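Local coordinates for putative glycoside hydrolase (Bacteroides ovatus, PDB 4ONZ), which is a putative glycoside hydrolase whose exact function is not established, with a fold consistent with a five-bladed beta-propeller, at residues 82-87 and 101-106; 51-56 and 119-124; 130-135 and 152-157. All blocks are in the same frame, centred on the assembly; numbering follows the deposited sequence. Where two conformers were deposited one is given.

Contact 1: 82-87 and 101-106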
ATOM      1  N   SER A  82       1.752 -15.361   4.153  1.00 18.68           N
ATOM      2  CA  SER A  82       2.377 -14.144   3.619  1.00 18.37           C
ATOM      3  C   SER A  82       3.438 -13.621   4.577  1.00 17.31           C
ATOM      4  O   SER A  82       3.240 -13.594   5.803  1.00 17.34           O
ATOM      5  CB  SER A  82       1.350 -13.029   3.379  1.00 19.42           C
ATOM      6  OG  SER A  82       0.601 -13.258   2.215  1.00 20.50           O
ATOM      7  N   ARG A  83       4.572 -13.225   4.013  1.00 17.54           N
ATOM      8  CA  ARG A  83       5.645 -12.601   4.778  1.00 17.41           C
ATOM      9  C   ARG A  83       6.173 -11.409   3.968  1.00 16.79           C
ATOM     10  O   ARG A  83       5.981 -11.339   2.755  1.00 20.14           O
ATOM     11  CB  ARG A  83       6.747 -13.612   5.098  1.00 16.46           C
ATOM     12  CG  ARG A  83       6.258 -14.803   5.898  1.00 17.58           C
ATOM     13  CD  ARG A  83       7.352 -15.841   6.095  1.00 17.11           C
ATOM     14  NE  ARG A  83       6.884 -17.026   6.814  1.00 17.53           N
ATOM     15  CZ  ARG A  83       6.269 -18.076   6.270  1.00 17.20           C
ATOM     16  NH1 ARG A  83       5.978 -18.107   4.976  1.00 17.88           N
ATOM     17  NH2 ARG A  83       5.940 -19.117   7.031  1.00 17.53           N
ATOM     18  N   VAL A  84       6.825 -10.466   4.634  1.00 16.79           N
ATOM     19  CA  VAL A  84       7.351  -9.277   3.963  1.00 16.03           C
ATOM     20  C   VAL A  84       8.868  -9.369   3.746  1.00 16.42           C
ATOM     21  O   VAL A  84       9.629  -9.611   4.680  1.00 15.97           O
ATOM     22  CB  VAL A  84       7.032  -8.005   4.764  1.00 17.42           C
ATOM     23  CG1 VAL A  84       7.590  -6.776   4.063  1.00 19.04           C
ATOM     24  CG2 VAL A  84       5.519  -7.872   4.941  1.00 18.02           C
ATOM     25  N   GLY A  85       9.274  -9.173   2.497  1.00 17.08           N
ATOM     26  CA  GLY A  85      10.682  -9.203   2.103  1.00 17.11           C
ATOM     27  C   GLY A  85      11.233  -7.800   1.981  1.00 17.21           C
ATOM     28  O   GLY A  85      10.483  -6.839   1.840  1.00 18.31           O
ATOM     29  N   TYR A  86      12.554  -7.707   1.986  1.00 18.64           N
ATOM     30  CA  TYR A  86      13.284  -6.453   1.889  1.00 19.87           C
ATOM     31  C   TYR A  86      14.152  -6.462   0.631  1.00 21.05           C
ATOM     32  O   TYR A  86      14.841  -7.442   0.355  1.00 22.37           O
ATOM     33  CB  TYR A  86      14.187  -6.316   3.118  1.00 21.37           C
ATOM     34  CG  TYR A  86      15.168  -5.151   3.112  1.00 22.34           C
ATOM     35  CD1 TYR A  86      16.367  -5.215   2.391  1.00 23.88           C
ATOM     36  CD2 TYR A  86      14.929  -4.015   3.874  1.00 23.35           C
ATOM     37  CE1 TYR A  86      17.266  -4.162   2.396  1.00 25.23           C
ATOM     38  CE2 TYR A  86      15.834  -2.958   3.902  1.00 24.30           C
ATOM     39  CZ  TYR A  86      16.997  -3.031   3.156  1.00 26.40           C
ATOM     40  OH  TYR A  86      17.891  -1.980   3.173  1.00 25.64           O
ATOM     41  N   ALA A  87      14.079  -5.376  -0.136  1.00 20.43           N
ATOM     42  CA  ALA A  87      14.925  -5.168  -1.304  1.00 22.13           C
ATOM     43  C   ALA A  87      15.447  -3.733  -1.223  1.00 23.85           C
ATOM     44  O   ALA A  87      14.699  -2.813  -0.884  1.00 23.41           O
ATOM     45  CB  ALA A  87      14.162  -5.386  -2.593  1.00 21.78           C
ATOM     46  N   PRO A 101      12.970 -13.075   5.346  1.00 23.91           N
ATOM     47  CA  PRO A 101      11.940 -12.040   5.333  1.00 22.70           C
ATOM     48  C   PRO A 101      12.112 -11.163   6.555  1.00 21.38           C
ATOM     49  O   PRO A 101      12.757 -11.583   7.522  1.00 22.33           O
ATOM     50  CB  PRO A 101      10.643 -12.840   5.417  1.00 21.85           C
ATOM     51  CG  PRO A 101      11.021 -14.049   6.200  1.00 22.52           C
ATOM     52  CD  PRO A 101      12.415 -14.385   5.727  1.00 22.85           C
ATOM     53  N   VAL A 102      11.537  -9.967   6.528  1.00 20.66           N
ATOM     54  CA  VAL A 102      11.694  -9.030   7.647  1.00 19.08           C
ATOM     55  C   VAL A 102      10.453  -8.839   8.515  1.00 18.49           C
ATOM     56  O   VAL A 102      10.537  -8.186   9.556  1.00 18.16           O
ATOM     57  CB  VAL A 102      12.233  -7.657   7.173  1.00 19.94           C
ATOM     58  CG1 VAL A 102      13.618  -7.829   6.563  1.00 21.18           C
ATOM     59  CG2 VAL A 102      11.278  -7.000   6.182  1.00 20.17           C
ATOM     60  N   LEU A 103       9.303  -9.364   8.086  1.00 17.87           N
ATOM     61  CA  LEU A 103       8.077  -9.334   8.898  1.00 16.28           C
ATOM     62  C   LEU A 103       7.345 -10.624   8.580  1.00 15.96           C
ATOM     63  O   LEU A 103       7.050 -10.911   7.417  1.00 15.82           O
ATOM     64  CB  LEU A 103       7.180  -8.122   8.615  1.00 17.30           C
ATOM     65  CG  LEU A 103       5.949  -8.001   9.529  1.00 18.67           C
ATOM     66  CD1 LEU A 103       6.346  -7.784  10.974  1.00 20.60           C
ATOM     67  CD2 LEU A 103       5.035  -6.869   9.098  1.00 21.35           C
ATOM     68  N   PHE A 104       7.070 -11.397   9.617  1.00 16.97           N
ATOM     69  CA  PHE A 104       6.478 -12.712   9.463  1.00 17.75           C
ATOM     70  C   PHE A 104       5.844 -13.185  10.756  1.00 18.62           C
ATOM     71  O   PHE A 104       6.140 -12.640  11.821  1.00 19.58           O
ATOM     72  CB  PHE A 104       7.586 -13.683   9.035  1.00 18.74           C
ATOM     73  CG  PHE A 104       8.853 -13.568   9.857  1.00 20.15           C
ATOM     74  CD1 PHE A 104       9.020 -14.311  11.027  1.00 21.03           C
ATOM     75  CD2 PHE A 104       9.886 -12.730   9.454  1.00 20.84           C
ATOM     76  CE1 PHE A 104      10.180 -14.206  11.785  1.00 23.78           C
ATOM     77  CE2 PHE A 104      11.056 -12.624  10.207  1.00 23.69           C
ATOM     78  CZ  PHE A 104      11.203 -13.363  11.373  1.00 24.14           C
ATOM     79  N   PRO A 105       4.959 -14.196  10.676  1.00 19.57           N
ATOM     80  CA  PRO A 105       4.429 -14.717  11.930  1.00 20.61           C
ATOM     81  C   PRO A 105       5.583 -15.323  12.730  1.00 21.14           C
ATOM     82  O   PRO A 105       6.422 -16.016  12.160  1.00 20.81           O
ATOM     83  CB  PRO A 105       3.397 -15.771  11.507  1.00 20.18           C
ATOM     84  CG  PRO A 105       3.446 -15.866  10.034  1.00 19.71           C
ATOM     85  CD  PRO A 105       4.315 -14.775   9.485  1.00 19.37           C
ATOM     86  N   ALA A 106       5.637 -15.016  14.023  1.00 20.63           N
ATOM     87  CA  ALA A 106       6.740 -15.446  14.875  1.00 21.97           C
ATOM     88  C   ALA A 106       6.283 -15.833  16.278  1.00 21.85           C
ATOM     89  O   ALA A 106       5.090 -15.838  16.576  1.00 20.53           O
ATOM     90  CB  ALA A 106       7.781 -14.329  14.940  1.00 23.01           C
TER
HETATM   91  O   HOH W   1       6.993 -17.086   9.719  1.00 19.17           O
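Val84 faces both Val102 and Leu103, and this two-against-one pairing is a classic beta bulge. It joins strand 82-87 to the loop that follows edge strand 96-97, probably within one propeller blade. Val84 N gives a nearly straight bond to Leu103 O (2.8 Å, 173°). Val84 O receives Val102 N at 2.7 Å, with a C=O...N angle of 172°. Leu103 N adds a weak bond to the same oxygen, so two successive amides converge on it.

Side chains pack around this bulge. Val84 and Leu103 lie side by side, with CB of Val84 3.9 Å from CB of Leu103. Val102 CG1 rests on Tyr86 CB (3.8 Å), while its other methyl, CG2, turns to Val84 O. The CG of Arg83 sits beside its backbone N and anti to the carbonyl carbon (chi1 -59°). From there the extended chain runs past Phe104, where Arg83 CG meets Phe104 CB at 3.6 Å. Pro101 flanks the Arg83 chain.

Further out, Asp71 forms a salt bridge with Arg83 NH1, and Phe35 of strand 34-37 packs edge-to-face with Phe104. Tyr86 OH bonds to Glu88. Between the segments themselves, a water in the guanidinium plane accepts from Arg83 NE at 2.9 Å and donates to Pro105 O at 2.7 Å.

Contact 2: 51-56 and 119-124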
ATOM      1  N   THR A  51       5.854 -12.503  -5.383  1.00 18.80           N
ATOM      2  CA  THR A  51       6.564 -11.399  -4.730  1.00 17.99           C
ATOM      3  C   THR A  51       5.842 -10.187  -5.289  1.00 18.51           C
ATOM      4  O   THR A  51       6.072  -9.800  -6.419  1.00 18.00           O
ATOM      5  CB  THR A  51       8.063 -11.376  -5.038  1.00 20.14           C
ATOM      6  OG1 THR A  51       8.282 -11.507  -6.452  1.00 21.37           O
ATOM      7  CG2 THR A  51       8.765 -12.519  -4.321  1.00 19.11           C
ATOM      8  N   PHE A  52       4.951  -9.601  -4.507  1.00 19.34           N
ATOM      9  CA  PHE A  52       4.076  -8.562  -5.044  1.00 17.56           C
ATOM     10  C   PHE A  52       3.672  -7.530  -3.989  1.00 17.12           C
ATOM     11  O   PHE A  52       4.403  -7.321  -3.028  1.00 17.26           O
ATOM     12  CB  PHE A  52       2.890  -9.237  -5.811  1.00 18.07           C
ATOM     13  CG  PHE A  52       1.875  -9.996  -4.950  1.00 18.61           C
ATOM     14  CD1 PHE A  52       2.255 -10.985  -4.050  1.00 19.43           C
ATOM     15  CD2 PHE A  52       0.510  -9.778  -5.129  1.00 19.27           C
ATOM     16  CE1 PHE A  52       1.310 -11.677  -3.299  1.00 19.35           C
ATOM     17  CE2 PHE A  52      -0.440 -10.469  -4.384  1.00 21.47           C
ATOM     18  CZ  PHE A  52      -0.038 -11.430  -3.468  1.00 21.11           C
ATOM     19  N   ASN A  53       2.545  -6.860  -4.216  1.00 16.73           N
ATOM     20  CA  ASN A  53       1.966  -5.855  -3.333  1.00 18.05           C
ATOM     21  C   ASN A  53       2.987  -5.232  -2.399  1.00 18.73           C
ATOM     22  O   ASN A  53       3.042  -5.569  -1.217  1.00 18.76           O
ATOM     23  CB  ASN A  53       0.776  -6.467  -2.603  1.00 19.84           C
ATOM     24  CG  ASN A  53      -0.347  -6.833  -3.551  1.00 20.07           C
ATOM     25  OD1 ASN A  53      -0.249  -6.633  -4.780  1.00 21.43           O
ATOM     26  ND2 ASN A  53      -1.424  -7.365  -2.999  1.00 20.22           N
ATOM     27  N   PRO A  54       3.819  -4.317  -2.954  1.00 16.07           N
ATOM     28  CA  PRO A  54       4.944  -3.743  -2.249  1.00 17.23           C
ATOM     29  C   PRO A  54       4.770  -2.354  -1.639  1.00 17.45           C
ATOM     30  O   PRO A  54       4.128  -1.490  -2.236  1.00 18.76           O
ATOM     31  CB  PRO A  54       5.981  -3.623  -3.365  1.00 17.70           C
ATOM     32  CG  PRO A  54       5.175  -3.224  -4.550  1.00 18.53           C
ATOM     33  CD  PRO A  54       3.851  -3.959  -4.387  1.00 17.48           C
ATOM     34  N   ALA A  55       5.349  -2.164  -0.455  1.00 16.23           N
ATOM     35  CA  ALA A  55       5.475  -0.841   0.121  1.00 16.17           C
ATOM     36  C   ALA A  55       6.814  -0.359  -0.428  1.00 17.02           C
ATOM     37  O   ALA A  55       7.606  -1.169  -0.918  1.00 18.05           O
ATOM     38  CB  ALA A  55       5.531  -0.897   1.637  1.00 16.41           C
ATOM     39  N   ALA A  56       7.054   0.951  -0.396  1.00 18.48           N
ATOM     40  CA  ALA A  56       8.361   1.495  -0.774  1.00 20.07           C
ATOM     41  C   ALA A  56       8.674   2.724   0.068  1.00 20.45           C
ATOM     42  O   ALA A  56       7.777   3.485   0.438  1.00 23.58           O
ATOM     43  CB  ALA A  56       8.427   1.827  -2.256  1.00 20.01           C
ATOM     44  N   CYS A 119       1.436 -11.815   7.252  1.00 16.17           N
ATOM     45  CA  CYS A 119       1.460 -10.378   7.116  1.00 15.11           C
ATOM     46  C   CYS A 119       1.481  -9.993   5.630  1.00 15.02           C
ATOM     47  O   CYS A 119       2.434 -10.296   4.892  1.00 15.40           O
ATOM     48  CB  CYS A 119       2.721  -9.888   7.835  1.00 16.74           C
ATOM     49  SG  CYS A 119       3.019 -10.684   9.450  1.00 19.65           S
ATOM     50  N   GLU A 120       0.421  -9.307   5.208  1.00 14.76           N
ATOM     51  CA  GLU A 120       0.197  -8.930   3.823  1.00 15.76           C
ATOM     52  C   GLU A 120       0.156  -7.433   3.569  1.00 15.75           C
ATOM     53  O   GLU A 120      -0.076  -6.631   4.468  1.00 14.38           O
ATOM     54  CB  GLU A 120      -1.198  -9.426   3.378  1.00 15.95           C
ATOM     55  CG  GLU A 120      -1.537 -10.880   3.682  1.00 15.70           C
ATOM     56  CD  GLU A 120      -2.982 -11.242   3.336  1.00 16.75           C
ATOM     57  OE1 GLU A 120      -3.782 -10.326   3.046  1.00 18.02           O
ATOM     58  OE2 GLU A 120      -3.317 -12.447   3.355  1.00 16.44           O
ATOM     59  N   ASP A 121       0.383  -7.102   2.302  1.00 16.19           N
ATOM     60  CA  ASP A 121       0.153  -5.783   1.740  1.00 15.40           C
ATOM     61  C   ASP A 121       0.587  -4.588   2.595  1.00 13.86           C
ATOM     62  O   ASP A 121      -0.247  -3.839   3.090  1.00 13.71           O
ATOM     63  CB  ASP A 121      -1.338  -5.650   1.434  1.00 14.94           C
ATOM     64  CG  ASP A 121      -1.855  -6.708   0.456  1.00 16.66           C
ATOM     65  OD1 ASP A 121      -1.079  -7.530  -0.040  1.00 16.59           O
ATOM     66  OD2 ASP A 121      -3.074  -6.699   0.181  1.00 16.02           O
ATOM     67  N   PRO A 122       1.894  -4.397   2.747  1.00 14.03           N
ATOM     68  CA  PRO A 122       2.377  -3.283   3.533  1.00 14.80           C
ATOM     69  C   PRO A 122       2.321  -1.933   2.818  1.00 15.44           C
ATOM     70  O   PRO A 122       2.407  -1.856   1.589  1.00 16.66           O
ATOM     71  CB  PRO A 122       3.845  -3.649   3.768  1.00 15.26           C
ATOM     72  CG  PRO A 122       4.218  -4.425   2.554  1.00 14.65           C
ATOM     73  CD  PRO A 122       2.996  -5.244   2.255  1.00 14.40           C
ATOM     74  N   ARG A 123       2.172  -0.882   3.606  1.00 15.02           N
ATOM     75  CA  ARG A 123       2.311   0.488   3.138  1.00 15.07           C
ATOM     76  C   ARG A 123       3.181   1.134   4.191  1.00 16.07           C
ATOM     77  O   ARG A 123       2.924   0.971   5.385  1.00 16.06           O
ATOM     78  CB  ARG A 123       0.964   1.181   3.008  1.00 14.84           C
ATOM     79  CG  ARG A 123       0.156   0.638   1.841  1.00 14.96           C
ATOM     80  CD  ARG A 123      -1.321   0.915   1.980  1.00 15.82           C
ATOM     81  NE  ARG A 123      -2.050   0.426   0.807  1.00 15.79           N
ATOM     82  CZ  ARG A 123      -2.351  -0.853   0.569  1.00 16.10           C
ATOM     83  NH1 ARG A 123      -2.018  -1.815   1.421  1.00 16.85           N
ATOM     84  NH2 ARG A 123      -3.023  -1.178  -0.535  1.00 15.78           N
ATOM     85  N   VAL A 124       4.217   1.836   3.760  1.00 16.15           N
ATOM     86  CA  VAL A 124       5.171   2.434   4.682  1.00 15.99           C
ATOM     87  C   VAL A 124       5.381   3.933   4.487  1.00 16.54           C
ATOM     88  O   VAL A 124       5.474   4.425   3.368  1.00 17.07           O
ATOM     89  CB  VAL A 124       6.533   1.712   4.576  1.00 16.36           C
ATOM     90  CG1 VAL A 124       7.605   2.415   5.417  1.00 17.10           C
ATOM     91  CG2 VAL A 124       6.381   0.263   5.003  1.00 16.55           C
TER
HETATM   92  O   HOH W   2       4.216   2.074   0.725  1.00 14.62           O
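Asn53 and Asp121 lie side by side and point the same way, but their flat ends are turned 66° apart. Asn53 ND2 bonds to Asp121 OD1 (3.0 Å, 165°). The acceptor lies in the amide plane, yet the donor comes from above the carboxylate, 50° out of its plane.

Farther along, Ala55 CB points at strand 119-124. Ala55 CB meets Pro122 O at 3.3 Å and Val124 CG2 at 3.7 Å, with the Pro122 ring alongside. Strands 54-56 and 119-124 run almost parallel, and their axes come within 5.3 Å. They begin two successive four-stranded sheets, consistent with the inner strands of neighbouring propeller blades. A water accepts from both Ala56 N and Val124 N, and so bridges the two backbones.

Arg68 forms a salt bridge with Asp121 OD1, so this oxygen is held by two partners. Asn53 ND2 also bonds to a bound unknown ligand, which lies about 3 Å from the Asp121 side chain. The Ala55 methyl thus packs on backbone and on Pro122 and Val124, with a water in place of direct backbone bonding. The polar pair lies at the Asn53 end, where the ligand, probably from the crystallisation liquor, is consistent with a pocket.

Contact 3: 130-135 and 152-157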
ATOM      1  N   GLY A 130      12.654  10.010  11.736  1.00 24.89           N
ATOM      2  CA  GLY A 130      13.206   8.723  11.306  1.00 23.89           C
ATOM      3  C   GLY A 130      12.527   7.423  11.712  1.00 23.27           C
ATOM      4  O   GLY A 130      13.150   6.362  11.639  1.00 24.31           O
ATOM      5  N   LEU A 131      11.263   7.479  12.133  1.00 21.12           N
ATOM      6  CA  LEU A 131      10.535   6.255  12.482  1.00 20.36           C
ATOM      7  C   LEU A 131       9.722   5.822  11.271  1.00 18.27           C
ATOM      8  O   LEU A 131       8.963   6.611  10.733  1.00 19.87           O
ATOM      9  CB  LEU A 131       9.584   6.478  13.662  1.00 20.54           C
ATOM     10  CG  LEU A 131       8.861   5.236  14.190  1.00 20.62           C
ATOM     11  CD1 LEU A 131       9.847   4.282  14.828  1.00 20.64           C
ATOM     12  CD2 LEU A 131       7.767   5.608  15.188  1.00 22.00           C
ATOM     13  N   TYR A 132       9.915   4.585  10.827  1.00 17.30           N
ATOM     14  CA  TYR A 132       9.155   4.053   9.706  1.00 17.18           C
ATOM     15  C   TYR A 132       7.974   3.320  10.277  1.00 16.55           C
ATOM     16  O   TYR A 132       8.132   2.476  11.157  1.00 16.74           O
ATOM     17  CB  TYR A 132      10.003   3.115   8.848  1.00 17.46           C
ATOM     18  CG  TYR A 132      11.139   3.836   8.157  1.00 19.89           C
ATOM     19  CD1 TYR A 132      10.962   4.408   6.898  1.00 19.92           C
ATOM     20  CD2 TYR A 132      12.384   3.950   8.765  1.00 20.42           C
ATOM     21  CE1 TYR A 132      12.006   5.074   6.256  1.00 21.44           C
ATOM     22  CE2 TYR A 132      13.429   4.616   8.132  1.00 21.54           C
ATOM     23  CZ  TYR A 132      13.236   5.176   6.885  1.00 21.22           C
ATOM     24  OH  TYR A 132      14.268   5.836   6.244  1.00 21.57           O
ATOM     25  N   VAL A 133       6.788   3.676   9.792  1.00 17.74           N
ATOM     26  CA  VAL A 133       5.538   3.080  10.247  1.00 16.25           C
ATOM     27  C   VAL A 133       4.941   2.258   9.116  1.00 16.99           C
ATOM     28  O   VAL A 133       4.733   2.779   8.013  1.00 16.51           O
ATOM     29  CB  VAL A 133       4.523   4.163  10.678  1.00 16.93           C
ATOM     30  CG1 VAL A 133       3.253   3.510  11.216  1.00 16.19           C
ATOM     31  CG2 VAL A 133       5.128   5.052  11.756  1.00 18.23           C
HETATM   32  N   MSE A 134       4.663   0.985   9.397  1.00 14.80           N
HETATM   33  CA  MSE A 134       4.067   0.095   8.422  1.00 14.40           C
HETATM   34  C   MSE A 134       2.665  -0.256   8.828  1.00 15.36           C
HETATM   35  O   MSE A 134       2.419  -0.690   9.960  1.00 14.12           O
HETATM   36  CB  MSE A 134       4.862  -1.195   8.272  1.00 14.19           C
HETATM   37  CG  MSE A 134       4.209  -2.168   7.286  1.00 14.72           C
HETATM   38 SE   MSE A 134       5.127  -3.894   7.381  0.75 12.43          SE
HETATM   39  CE  MSE A 134       6.838  -3.426   6.563  1.00 15.17           C
ATOM     40  N   LEU A 135       1.739  -0.026   7.901  1.00 13.94           N
ATOM     41  CA  LEU A 135       0.352  -0.468   8.016  1.00 13.90           C
ATOM     42  C   LEU A 135       0.265  -1.656   7.069  1.00 13.53           C
ATOM     43  O   LEU A 135       0.612  -1.530   5.888  1.00 13.31           O
ATOM     44  CB  LEU A 135      -0.639   0.613   7.599  1.00 15.04           C
ATOM     45  CG  LEU A 135      -1.091   1.626   8.655  1.00 16.76           C
ATOM     46  CD1 LEU A 135      -2.080   1.005   9.622  1.00 15.38           C
ATOM     47  CD2 LEU A 135       0.087   2.211   9.414  1.00 18.88           C
ATOM     48  N   ARG A 152      13.268   1.352  12.651  1.00 23.05           N
ATOM     49  CA  ARG A 152      14.181   2.448  12.378  1.00 24.43           C
ATOM     50  C   ARG A 152      15.191   2.091  11.299  1.00 27.04           C
ATOM     51  O   ARG A 152      15.729   2.986  10.651  1.00 29.91           O
ATOM     52  CB  ARG A 152      14.870   2.927  13.658  1.00 28.05           C
ATOM     53  CG  ARG A 152      13.935   3.780  14.485  1.00 29.80           C
ATOM     54  CD  ARG A 152      14.626   4.499  15.629  1.00 31.78           C
ATOM     55  NE  ARG A 152      13.821   5.663  15.969  1.00 35.37           N
ATOM     56  CZ  ARG A 152      13.918   6.855  15.372  1.00 36.69           C
ATOM     57  NH1 ARG A 152      14.814   7.082  14.413  1.00 37.20           N
ATOM     58  NH2 ARG A 152      13.111   7.838  15.745  1.00 38.95           N
ATOM     59  N   ASP A 153      15.447   0.798  11.100  1.00 26.92           N
ATOM     60  CA  ASP A 153      16.415   0.346  10.091  1.00 27.55           C
ATOM     61  C   ASP A 153      15.801  -0.381   8.895  1.00 25.77           C
ATOM     62  O   ASP A 153      16.526  -0.745   7.969  1.00 25.14           O
ATOM     63  CB  ASP A 153      17.516  -0.518  10.732  1.00 29.77           C
ATOM     64  CG  ASP A 153      16.999  -1.845  11.290  1.00 31.80           C
ATOM     65  OD1 ASP A 153      15.799  -2.179  11.146  1.00 28.27           O
ATOM     66  OD2 ASP A 153      17.822  -2.573  11.882  1.00 32.55           O
ATOM     67  N   LEU A 154      14.483  -0.599   8.928  1.00 23.56           N
ATOM     68  CA  LEU A 154      13.718  -1.277   7.859  1.00 22.50           C
ATOM     69  C   LEU A 154      13.892  -2.802   7.761  1.00 22.55           C
ATOM     70  O   LEU A 154      13.241  -3.454   6.937  1.00 22.94           O
ATOM     71  CB  LEU A 154      13.970  -0.623   6.493  1.00 22.43           C
ATOM     72  CG  LEU A 154      13.579   0.857   6.412  1.00 21.91           C
ATOM     73  CD1 LEU A 154      14.046   1.475   5.108  1.00 22.68           C
ATOM     74  CD2 LEU A 154      12.073   1.012   6.575  1.00 20.96           C
ATOM     75  N   LYS A 155      14.762  -3.362   8.593  1.00 25.19           N
ATOM     76  CA  LYS A 155      15.018  -4.802   8.632  1.00 25.48           C
ATOM     77  C   LYS A 155      14.468  -5.427   9.911  1.00 24.85           C
ATOM     78  O   LYS A 155      14.009  -6.568   9.902  1.00 24.93           O
ATOM     79  CB  LYS A 155      16.525  -5.054   8.516  1.00 27.48           C
ATOM     80  CG  LYS A 155      17.129  -4.525   7.224  1.00 28.61           C
ATOM     81  CD  LYS A 155      18.652  -4.543   7.273  1.00 32.61           C
ATOM     82  CE  LYS A 155      19.251  -4.019   5.981  1.00 34.35           C
ATOM     83  NZ  LYS A 155      20.735  -3.975   6.069  1.00 40.26           N
ATOM     84  N   ASN A 156      14.540  -4.670  11.011  1.00 25.22           N
ATOM     85  CA  ASN A 156      14.029  -5.124  12.293  0.50 24.24           C
ATOM     86  C   ASN A 156      12.736  -4.381  12.617  1.00 22.17           C
ATOM     87  O   ASN A 156      12.742  -3.204  12.959  1.00 21.68           O
ATOM     88  CB  ASN A 156      15.102  -4.957  13.357  0.50 26.45           C
ATOM     89  CG  ASN A 156      16.299  -5.848  13.092  0.50 27.83           C
ATOM     90  OD1 ASN A 156      16.192  -7.073  13.144  0.50 27.69           O
ATOM     91  ND2 ASN A 156      17.440  -5.242  12.791  0.50 27.82           N
ATOM     92  N   TRP A 157      11.620  -5.094  12.456  1.00 20.57           N
ATOM     93  CA  TRP A 157      10.265  -4.549  12.671  1.00 19.01           C
ATOM     94  C   TRP A 157       9.678  -4.987  13.992  1.00 19.10           C
ATOM     95  O   TRP A 157       9.807  -6.145  14.368  1.00 21.79           O
ATOM     96  CB  TRP A 157       9.320  -4.967  11.526  1.00 17.90           C
ATOM     97  CG  TRP A 157       9.723  -4.316  10.254  1.00 17.77           C
ATOM     98  CD1 TRP A 157      10.613  -4.782   9.343  1.00 17.99           C
ATOM     99  CD2 TRP A 157       9.297  -3.035   9.786  1.00 16.59           C
ATOM    100  NE1 TRP A 157      10.774  -3.868   8.326  1.00 17.91           N
ATOM    101  CE2 TRP A 157       9.964  -2.791   8.570  1.00 17.27           C
ATOM    102  CE3 TRP A 157       8.408  -2.070  10.276  1.00 17.05           C
ATOM    103  CZ2 TRP A 157       9.792  -1.615   7.846  1.00 17.07           C
ATOM    104  CZ3 TRP A 157       8.225  -0.901   9.549  1.00 15.54           C
ATOM    105  CH2 TRP A 157       8.906  -0.686   8.346  1.00 16.99           C
TER
HETATM  106  O   HOH W   3      15.515   5.695  10.864  1.00 26.01           O
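Tyr132 and Leu154 make the first of two CH-pi contacts. The Leu154 methyl CD2 lies over one face of the Tyr132 ring, 3.6 Å from its centroid, and the two side chains cross at about a right angle. In the second, selenomethionine Met134 puts CE over the Trp157 six-membered ring, 3.7 Å from the centroid and 13° off the normal. The bend at chi3 (-70°) folds the methyl onto that face. Met134 SE stands above the same face, 4.8 Å from the centroid of the Trp157 six-membered ring, a Met-aromatic contact.

Apolar packing adds to this. Met134 CB touches Trp157 CZ3 at 3.6 Å, and Tyr132 CB packs on Trp157 CH2.

Toward Gly130, the Arg152 guanidinium stacks one face over Gly130 O without a hydrogen bond. Its NH2 bonds to Asp129 O. The segments are linked here by a water that donates to Gly130 O (2.6 Å) and Arg152 O (2.7 Å). Tyr132 OH hydrogen-bonds to Val58 O on strand 50-59.

Within 152-157, Asp153 OD1 accepts from Lys155 N, an Asx turn, and from Asn156 N, which makes an Asx motif. The loop is therefore held against strand 132-135 mainly by aromatic faces and methyls, with a water-bridged polar edge at Gly130.

Overall arrangement
The three contacts cluster, with centres 10 to 13 Å apart. Along the chain, contact 1 falls wholly between the two segments of contact 2, and contact 3 follows. Contact 1 belongs to the sheet from 50-59 to 96-97 and its following loop, contact 3 to the sheet from 118-126 to 158-162. Contact 2 joins the first strands of both sheets. Ser82 O probably bonds to Cys119 N, tying contacts 1 and 2. Arg123 N to Leu135 O is probably a hydrogen bond between neighbouring strands 118-126 and 132-139. Leu103 packs on Met134, linking contacts 1 and 3. Together they join two adjacent sheets, probably propeller blades, with contact 2 about 6 Å and contacts 1 and 3 about 15 Å from the chain centre.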